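Local coordinates for 70 kDa protein (Xanthomonas sp., PDB 4B2N), which cleaves rubber oxidatively and processively as a dioxygenase that carries two covalently attached c-type hemes, at residues Ala15-Ser26 / Cys393-Pro405. Residues are numbered along the deposited sequence; the frame is centred on the assembly and turned at random.
Sequences ALPLLDQASIRS and CHGVYSPRHAADP. With HEC (heme c), chain D.
Pro17 and Arg400 join the two backbones: Arg400 N, in the first turn of helix 399-402, donates to Pro17 O at 3.0 Å, so the irregular N-terminal segment is pinned to the start of a helix. Ser398, its N-cap residue, makes a CA-H...O contact with Leu18 O. Leaving with CG anti to the backbone N (chi1 -176°) and bending at chi3, the Arg400 side chain brings NE within 2.9 Å of Leu16 O, a nearly straight bond in the guanidinium plane, with a weaker one from NH2. Leu18 CG lies over the centre of that plane, 3.7 Å from Arg400 CZ. Leu18 CD2 meets the edge of the His401 ring, where ND1 shares a hydrogen bond with Ser398 OG and NE2 is hydrogen-bonded to Glu369, which together should fix its rotation. Pro399 packs its ring against Pro17 CG and Asp20 CB. A water bridges Asp20 OD2 to Tyr397 O; Arg25 grips Asp20 O end-on with NH1 and NH2, and Lys414 pairs with OD2. Beyond Tyr397 lies the CXXCH heme-attachment motif: Cys390 and Cys393 bond covalently to the heme, while His394 and His641 bind its iron. Leu19 touches helices 357-369 and 649-660; Ser398 also rests on the first, Tyr397 on the second.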
loop_
_atom_site.group_PDB
_atom_site.type_symbol
_atom_site.label_atom_id
_atom_site.label_comp_id
_atom_site.label_asym_id
_atom_site.label_seq_id
_atom_site.Cartn_x
_atom_site.Cartn_y
_atom_site.Cartn_z
ATOM N N ALA A 15 -12.572 35.192 12.562
ATOM C CA ALA A 15 -11.641 34.158 13.084
ATOM C C ALA A 15 -11.823 32.920 12.217
ATOM O O ALA A 15 -12.953 32.487 12.037
ATOM C CB ALA A 15 -11.933 33.851 14.553
ATOM N N LEU A 16 -10.711 32.372 11.700
ATOM C CA LEU A 16 -10.634 31.200 10.754
ATOM C C LEU A 16 -11.581 30.019 10.997
ATOM O O LEU A 16 -11.933 29.735 12.152
ATOM C CB LEU A 16 -9.211 30.661 10.779
ATOM C CG LEU A 16 -8.108 31.233 9.890
ATOM C CD1 LEU A 16 -8.555 31.569 8.465
ATOM C CD2 LEU A 16 -7.515 32.433 10.594
ATOM N N PRO A 17 -11.975 29.282 9.920
ATOM C CA PRO A 17 -12.868 28.152 10.151
ATOM C C PRO A 17 -12.239 26.943 10.869
ATOM O O PRO A 17 -11.009 26.767 10.878
ATOM C CB PRO A 17 -13.292 27.741 8.727
ATOM C CG PRO A 17 -12.126 28.141 7.883
ATOM C CD PRO A 17 -11.642 29.436 8.490
ATOM N N LEU A 18 -13.096 26.128 11.469
ATOM C CA LEU A 18 -12.688 24.841 12.038
ATOM C C LEU A 18 -12.736 23.786 10.906
ATOM O O LEU A 18 -11.844 22.947 10.789
ATOM C CB LEU A 18 -13.624 24.433 13.204
ATOM C CG LEU A 18 -13.496 25.147 14.551
ATOM C CD1 LEU A 18 -14.659 24.856 15.471
ATOM C CD2 LEU A 18 -12.179 24.866 15.260
ATOM N N LEU A 19 -13.768 23.833 10.078
ATOM C CA LEU A 19 -13.956 22.808 9.044
ATOM C C LEU A 19 -13.166 23.238 7.819
ATOM O O LEU A 19 -12.856 24.424 7.636
ATOM C CB LEU A 19 -15.436 22.677 8.702
ATOM C CG LEU A 19 -16.295 22.210 9.870
ATOM C CD1 LEU A 19 -17.718 21.926 9.390
ATOM C CD2 LEU A 19 -15.710 21.001 10.600
ATOM N N ASP A 20 -12.798 22.281 6.988
ATOM C CA ASP A 20 -12.112 22.580 5.787
ATOM C C ASP A 20 -12.428 21.478 4.763
ATOM O O ASP A 20 -11.549 20.679 4.429
ATOM C CB ASP A 20 -10.626 22.523 6.088
ATOM C CG ASP A 20 -9.759 22.856 4.868
ATOM O OD1 ASP A 20 -10.231 23.424 3.907
ATOM O OD2 ASP A 20 -8.571 22.622 4.874
ATOM N N GLN A 21 -13.640 21.443 4.251
ATOM C CA GLN A 21 -14.068 20.421 3.268
ATOM C C GLN A 21 -13.495 20.802 1.884
ATOM O O GLN A 21 -13.492 21.917 1.547
ATOM C CB GLN A 21 -15.600 20.358 3.297
ATOM C CG GLN A 21 -16.096 20.114 4.739
ATOM C CD GLN A 21 -17.551 20.558 5.021
ATOM O OE1 GLN A 21 -17.832 21.702 5.442
ATOM N NE2 GLN A 21 -18.479 19.628 4.831
ATOM N N ALA A 22 -12.890 19.893 1.109
ATOM C CA ALA A 22 -12.242 20.344 -0.153
ATOM C C ALA A 22 -12.282 19.263 -1.146
ATOM O O ALA A 22 -12.134 18.090 -0.783
ATOM C CB ALA A 22 -10.833 20.803 0.053
ATOM N N SER A 23 -12.560 19.648 -2.389
ATOM C CA SER A 23 -12.571 18.728 -3.479
ATOM C C SER A 23 -11.118 18.541 -3.887
ATOM O O SER A 23 -10.698 17.449 -4.359
ATOM C CB SER A 23 -13.314 19.388 -4.634
ATOM O OG SER A 23 -14.681 19.199 -4.439
ATOM N N ILE A 24 -10.410 19.669 -3.847
ATOM C CA ILE A 24 -9.008 19.694 -4.221
ATOM C C ILE A 24 -8.248 19.820 -2.916
ATOM O O ILE A 24 -8.288 20.829 -2.270
ATOM C CB ILE A 24 -8.661 20.829 -5.195
ATOM C CG1 ILE A 24 -9.625 20.796 -6.370
ATOM C CG2 ILE A 24 -7.200 20.637 -5.718
ATOM C CD1 ILE A 24 -9.426 22.019 -7.278
ATOM N N ARG A 25 -7.529 18.758 -2.558
ATOM C CA ARG A 25 -6.779 18.714 -1.329
ATOM C C ARG A 25 -5.229 18.794 -1.548
ATOM O O ARG A 25 -4.491 19.577 -0.915
ATOM C CB ARG A 25 -7.181 17.387 -0.652
ATOM C CG ARG A 25 -6.727 17.347 0.770
ATOM C CD ARG A 25 -7.459 18.399 1.549
ATOM N NE ARG A 25 -8.800 17.992 1.931
ATOM C CZ ARG A 25 -9.526 18.712 2.781
ATOM N NH1 ARG A 25 -9.000 19.831 3.282
ATOM N NH2 ARG A 25 -10.735 18.313 3.148
ATOM N N SER A 26 -4.743 18.000 -2.485
ATOM C CA SER A 26 -3.343 17.982 -2.874
ATOM C C SER A 26 -2.808 19.401 -2.976
ATOM O O SER A 26 -3.311 20.176 -3.745
ATOM C CB SER A 26 -3.267 17.367 -4.297
ATOM O OG SER A 26 -1.958 17.648 -4.773
ATOM N N CYS A 393 -0.689 13.395 16.558
ATOM C CA CYS A 393 -0.047 12.310 15.785
ATOM C C CYS A 393 -0.445 12.465 14.380
ATOM O O CYS A 393 0.405 12.514 13.502
ATOM C CB CYS A 393 -0.516 10.926 16.224
ATOM S SG CYS A 393 0.036 10.634 17.915
ATOM N N HIS A 394 -1.759 12.501 14.140
ATOM C CA HIS A 394 -2.227 12.458 12.764
ATOM C C HIS A 394 -1.958 13.712 11.930
ATOM O O HIS A 394 -1.773 13.663 10.705
ATOM C CB HIS A 394 -3.697 12.105 12.748
ATOM C CG HIS A 394 -3.957 10.681 13.029
ATOM N ND1 HIS A 394 -3.905 9.710 12.050
ATOM C CD2 HIS A 394 -4.358 10.064 14.173
ATOM C CE1 HIS A 394 -4.238 8.526 12.598
ATOM N NE2 HIS A 394 -4.504 8.729 13.898
ATOM N N GLY A 395 -1.929 14.865 12.575
ATOM C CA GLY A 395 -1.857 16.108 11.821
ATOM C C GLY A 395 -2.902 17.125 12.205
ATOM O O GLY A 395 -3.974 16.764 12.725
ATOM N N VAL A 396 -2.616 18.391 11.898
ATOM C CA VAL A 396 -3.584 19.482 12.105
ATOM C C VAL A 396 -4.360 19.821 10.825
ATOM O O VAL A 396 -3.757 20.153 9.786
ATOM C CB VAL A 396 -2.833 20.762 12.554
ATOM C CG1 VAL A 396 -3.801 21.937 12.668
ATOM C CG2 VAL A 396 -2.127 20.529 13.883
ATOM N N TYR A 397 -5.699 19.699 10.890
ATOM C CA TYR A 397 -6.539 19.861 9.711
ATOM C C TYR A 397 -7.248 21.195 9.692
ATOM O O TYR A 397 -7.516 21.699 8.634
ATOM C CB TYR A 397 -7.589 18.741 9.559
ATOM C CG TYR A 397 -6.951 17.394 9.361
ATOM C CD1 TYR A 397 -6.006 17.202 8.375
ATOM C CD2 TYR A 397 -7.256 16.342 10.203
ATOM C CE1 TYR A 397 -5.357 15.965 8.230
ATOM C CE2 TYR A 397 -6.609 15.119 10.120
ATOM C CZ TYR A 397 -5.679 14.924 9.114
ATOM O OH TYR A 397 -5.062 13.710 9.034
ATOM N N SER A 398 -7.608 21.700 10.862
ATOM C CA SER A 398 -8.465 22.864 11.012
ATOM C C SER A 398 -7.647 24.116 10.663
ATOM O O SER A 398 -6.542 24.315 11.252
ATOM C CB SER A 398 -8.963 22.899 12.460
ATOM O OG SER A 398 -8.994 24.211 12.975
ATOM N N PRO A 399 -8.134 24.928 9.684
ATOM C CA PRO A 399 -7.347 26.113 9.325
ATOM C C PRO A 399 -7.091 27.009 10.541
ATOM O O PRO A 399 -6.050 27.623 10.657
ATOM C CB PRO A 399 -8.265 26.834 8.328
ATOM C CG PRO A 399 -9.042 25.725 7.690
ATOM C CD PRO A 399 -9.353 24.818 8.862
ATOM N N ARG A 400 -8.058 27.046 11.445
ATOM C CA ARG A 400 -7.909 27.862 12.660
ATOM C C ARG A 400 -6.729 27.388 13.515
ATOM O O ARG A 400 -5.916 28.191 13.928
ATOM C CB ARG A 400 -9.195 27.873 13.464
ATOM C CG ARG A 400 -9.137 28.787 14.684
ATOM C CD ARG A 400 -10.348 28.647 15.609
ATOM N NE ARG A 400 -11.610 28.868 14.917
ATOM C CZ ARG A 400 -12.815 28.699 15.458
ATOM N NH1 ARG A 400 -12.955 28.315 16.733
ATOM N NH2 ARG A 400 -13.891 28.893 14.718
ATOM N N HIS A 401 -6.610 26.077 13.729
ATOM C CA HIS A 401 -5.513 25.563 14.500
ATOM C C HIS A 401 -4.257 25.592 13.689
ATOM O O HIS A 401 -3.173 25.771 14.250
ATOM C CB HIS A 401 -5.857 24.176 14.972
ATOM C CG HIS A 401 -6.956 24.169 15.992
ATOM N ND1 HIS A 401 -8.265 24.265 15.661
ATOM C CD2 HIS A 401 -6.911 24.093 17.364
ATOM C CE1 HIS A 401 -9.010 24.235 16.759
ATOM N NE2 HIS A 401 -8.198 24.164 17.807
ATOM N N ALA A 402 -4.374 25.443 12.353
ATOM C CA ALA A 402 -3.167 25.507 11.514
ATOM C C ALA A 402 -2.436 26.830 11.561
ATOM O O ALA A 402 -1.222 26.867 11.405
ATOM C CB ALA A 402 -3.427 25.094 10.075
ATOM N N ALA A 403 -3.185 27.924 11.775
ATOM C CA ALA A 403 -2.593 29.268 11.943
ATOM C C ALA A 403 -2.110 29.560 13.362
ATOM O O ALA A 403 -1.686 30.667 13.623
ATOM C CB ALA A 403 -3.591 30.339 11.508
ATOM N N ASP A 404 -2.196 28.597 14.279
ATOM C CA ASP A 404 -1.869 28.849 15.711
ATOM C C ASP A 404 -0.629 28.106 16.092
ATOM O O ASP A 404 -0.652 26.868 16.098
ATOM C CB ASP A 404 -3.014 28.337 16.581
ATOM C CG ASP A 404 -2.801 28.559 18.074
ATOM O OD1 ASP A 404 -1.657 28.819 18.576
ATOM O OD2 ASP A 404 -3.859 28.489 18.746
ATOM N N PRO A 405 0.458 28.824 16.445
ATOM C CA PRO A 405 1.711 28.124 16.764
ATOM C C PRO A 405 1.676 27.285 18.041
ATOM O O PRO A 405 2.625 26.536 18.272
ATOM C CB PRO A 405 2.768 29.238 16.826
ATOM C CG PRO A 405 1.986 30.503 16.977
ATOM C CD PRO A 405 0.664 30.273 16.281
HETATM FE FE HEC D . -4.955 7.332 15.289
HETATM C CHA HEC D . -4.582 4.789 12.979
HETATM C CHB HEC D . -8.152 8.183 13.957
HETATM C CHC HEC D . -5.575 9.500 17.857
HETATM C CHD HEC D . -1.594 7.320 15.882
HETATM N NA HEC D . -6.060 6.702 13.714
HETATM C C1A HEC D . -5.823 5.528 12.958
HETATM C C2A HEC D . -6.929 5.246 12.046
HETATM C C3A HEC D . -7.970 6.251 12.327
HETATM C C4A HEC D . -7.432 7.068 13.396
HETATM C CMA HEC D . -9.296 6.375 11.610
HETATM C CAA HEC D . -6.978 4.206 10.929
HETATM C CBA HEC D . -6.229 4.961 9.771
HETATM C CGA HEC D . -5.942 4.007 8.600
HETATM O O1A HEC D . -6.196 2.788 8.786
HETATM O O2A HEC D . -5.510 4.385 7.451
HETATM N NB HEC D . -6.623 8.608 15.795
HETATM C C1B HEC D . -7.789 8.853 15.198
HETATM C C2B HEC D . -8.670 9.817 15.864
HETATM C C3B HEC D . -7.885 10.190 17.056
HETATM C C4B HEC D . -6.673 9.403 16.904
HETATM C CMB HEC D . -10.030 10.279 15.393
HETATM C CAB HEC D . -8.263 11.123 18.188
HETATM C CBB HEC D . -9.319 10.657 18.977
HETATM N NC HEC D . -3.820 8.332 16.506
HETATM C C1C HEC D . -4.218 9.084 17.648
HETATM C C2C HEC D . -3.138 9.443 18.559
HETATM C C3C HEC D . -1.979 8.816 17.974
HETATM C C4C HEC D . -2.447 8.066 16.774
HETATM C CMC HEC D . -3.212 10.282 19.825
HETATM C CAC HEC D . -0.600 8.881 18.560
HETATM C CBC HEC D . -0.282 8.565 19.829
HETATM N ND HEC D . -3.413 6.345 14.531
HETATM C C1D HEC D . -2.136 6.369 14.898
HETATM C C2D HEC D . -1.215 5.450 14.245
HETATM C C3D HEC D . -2.092 4.682 13.392
HETATM C C4D HEC D . -3.395 5.283 13.661
HETATM C CMD HEC D . 0.274 5.307 14.434
HETATM C CAD HEC D . -1.703 3.561 12.455
HETATM C CBD HEC D . -1.984 2.274 13.247
HETATM C CGD HEC D . -1.694 1.027 12.446
HETATM O O1D HEC D . -0.942 0.140 12.870
HETATM O O2D HEC D . -2.219 0.987 11.354
HETATM O O HOH W 1 -7.534 20.659 6.381
#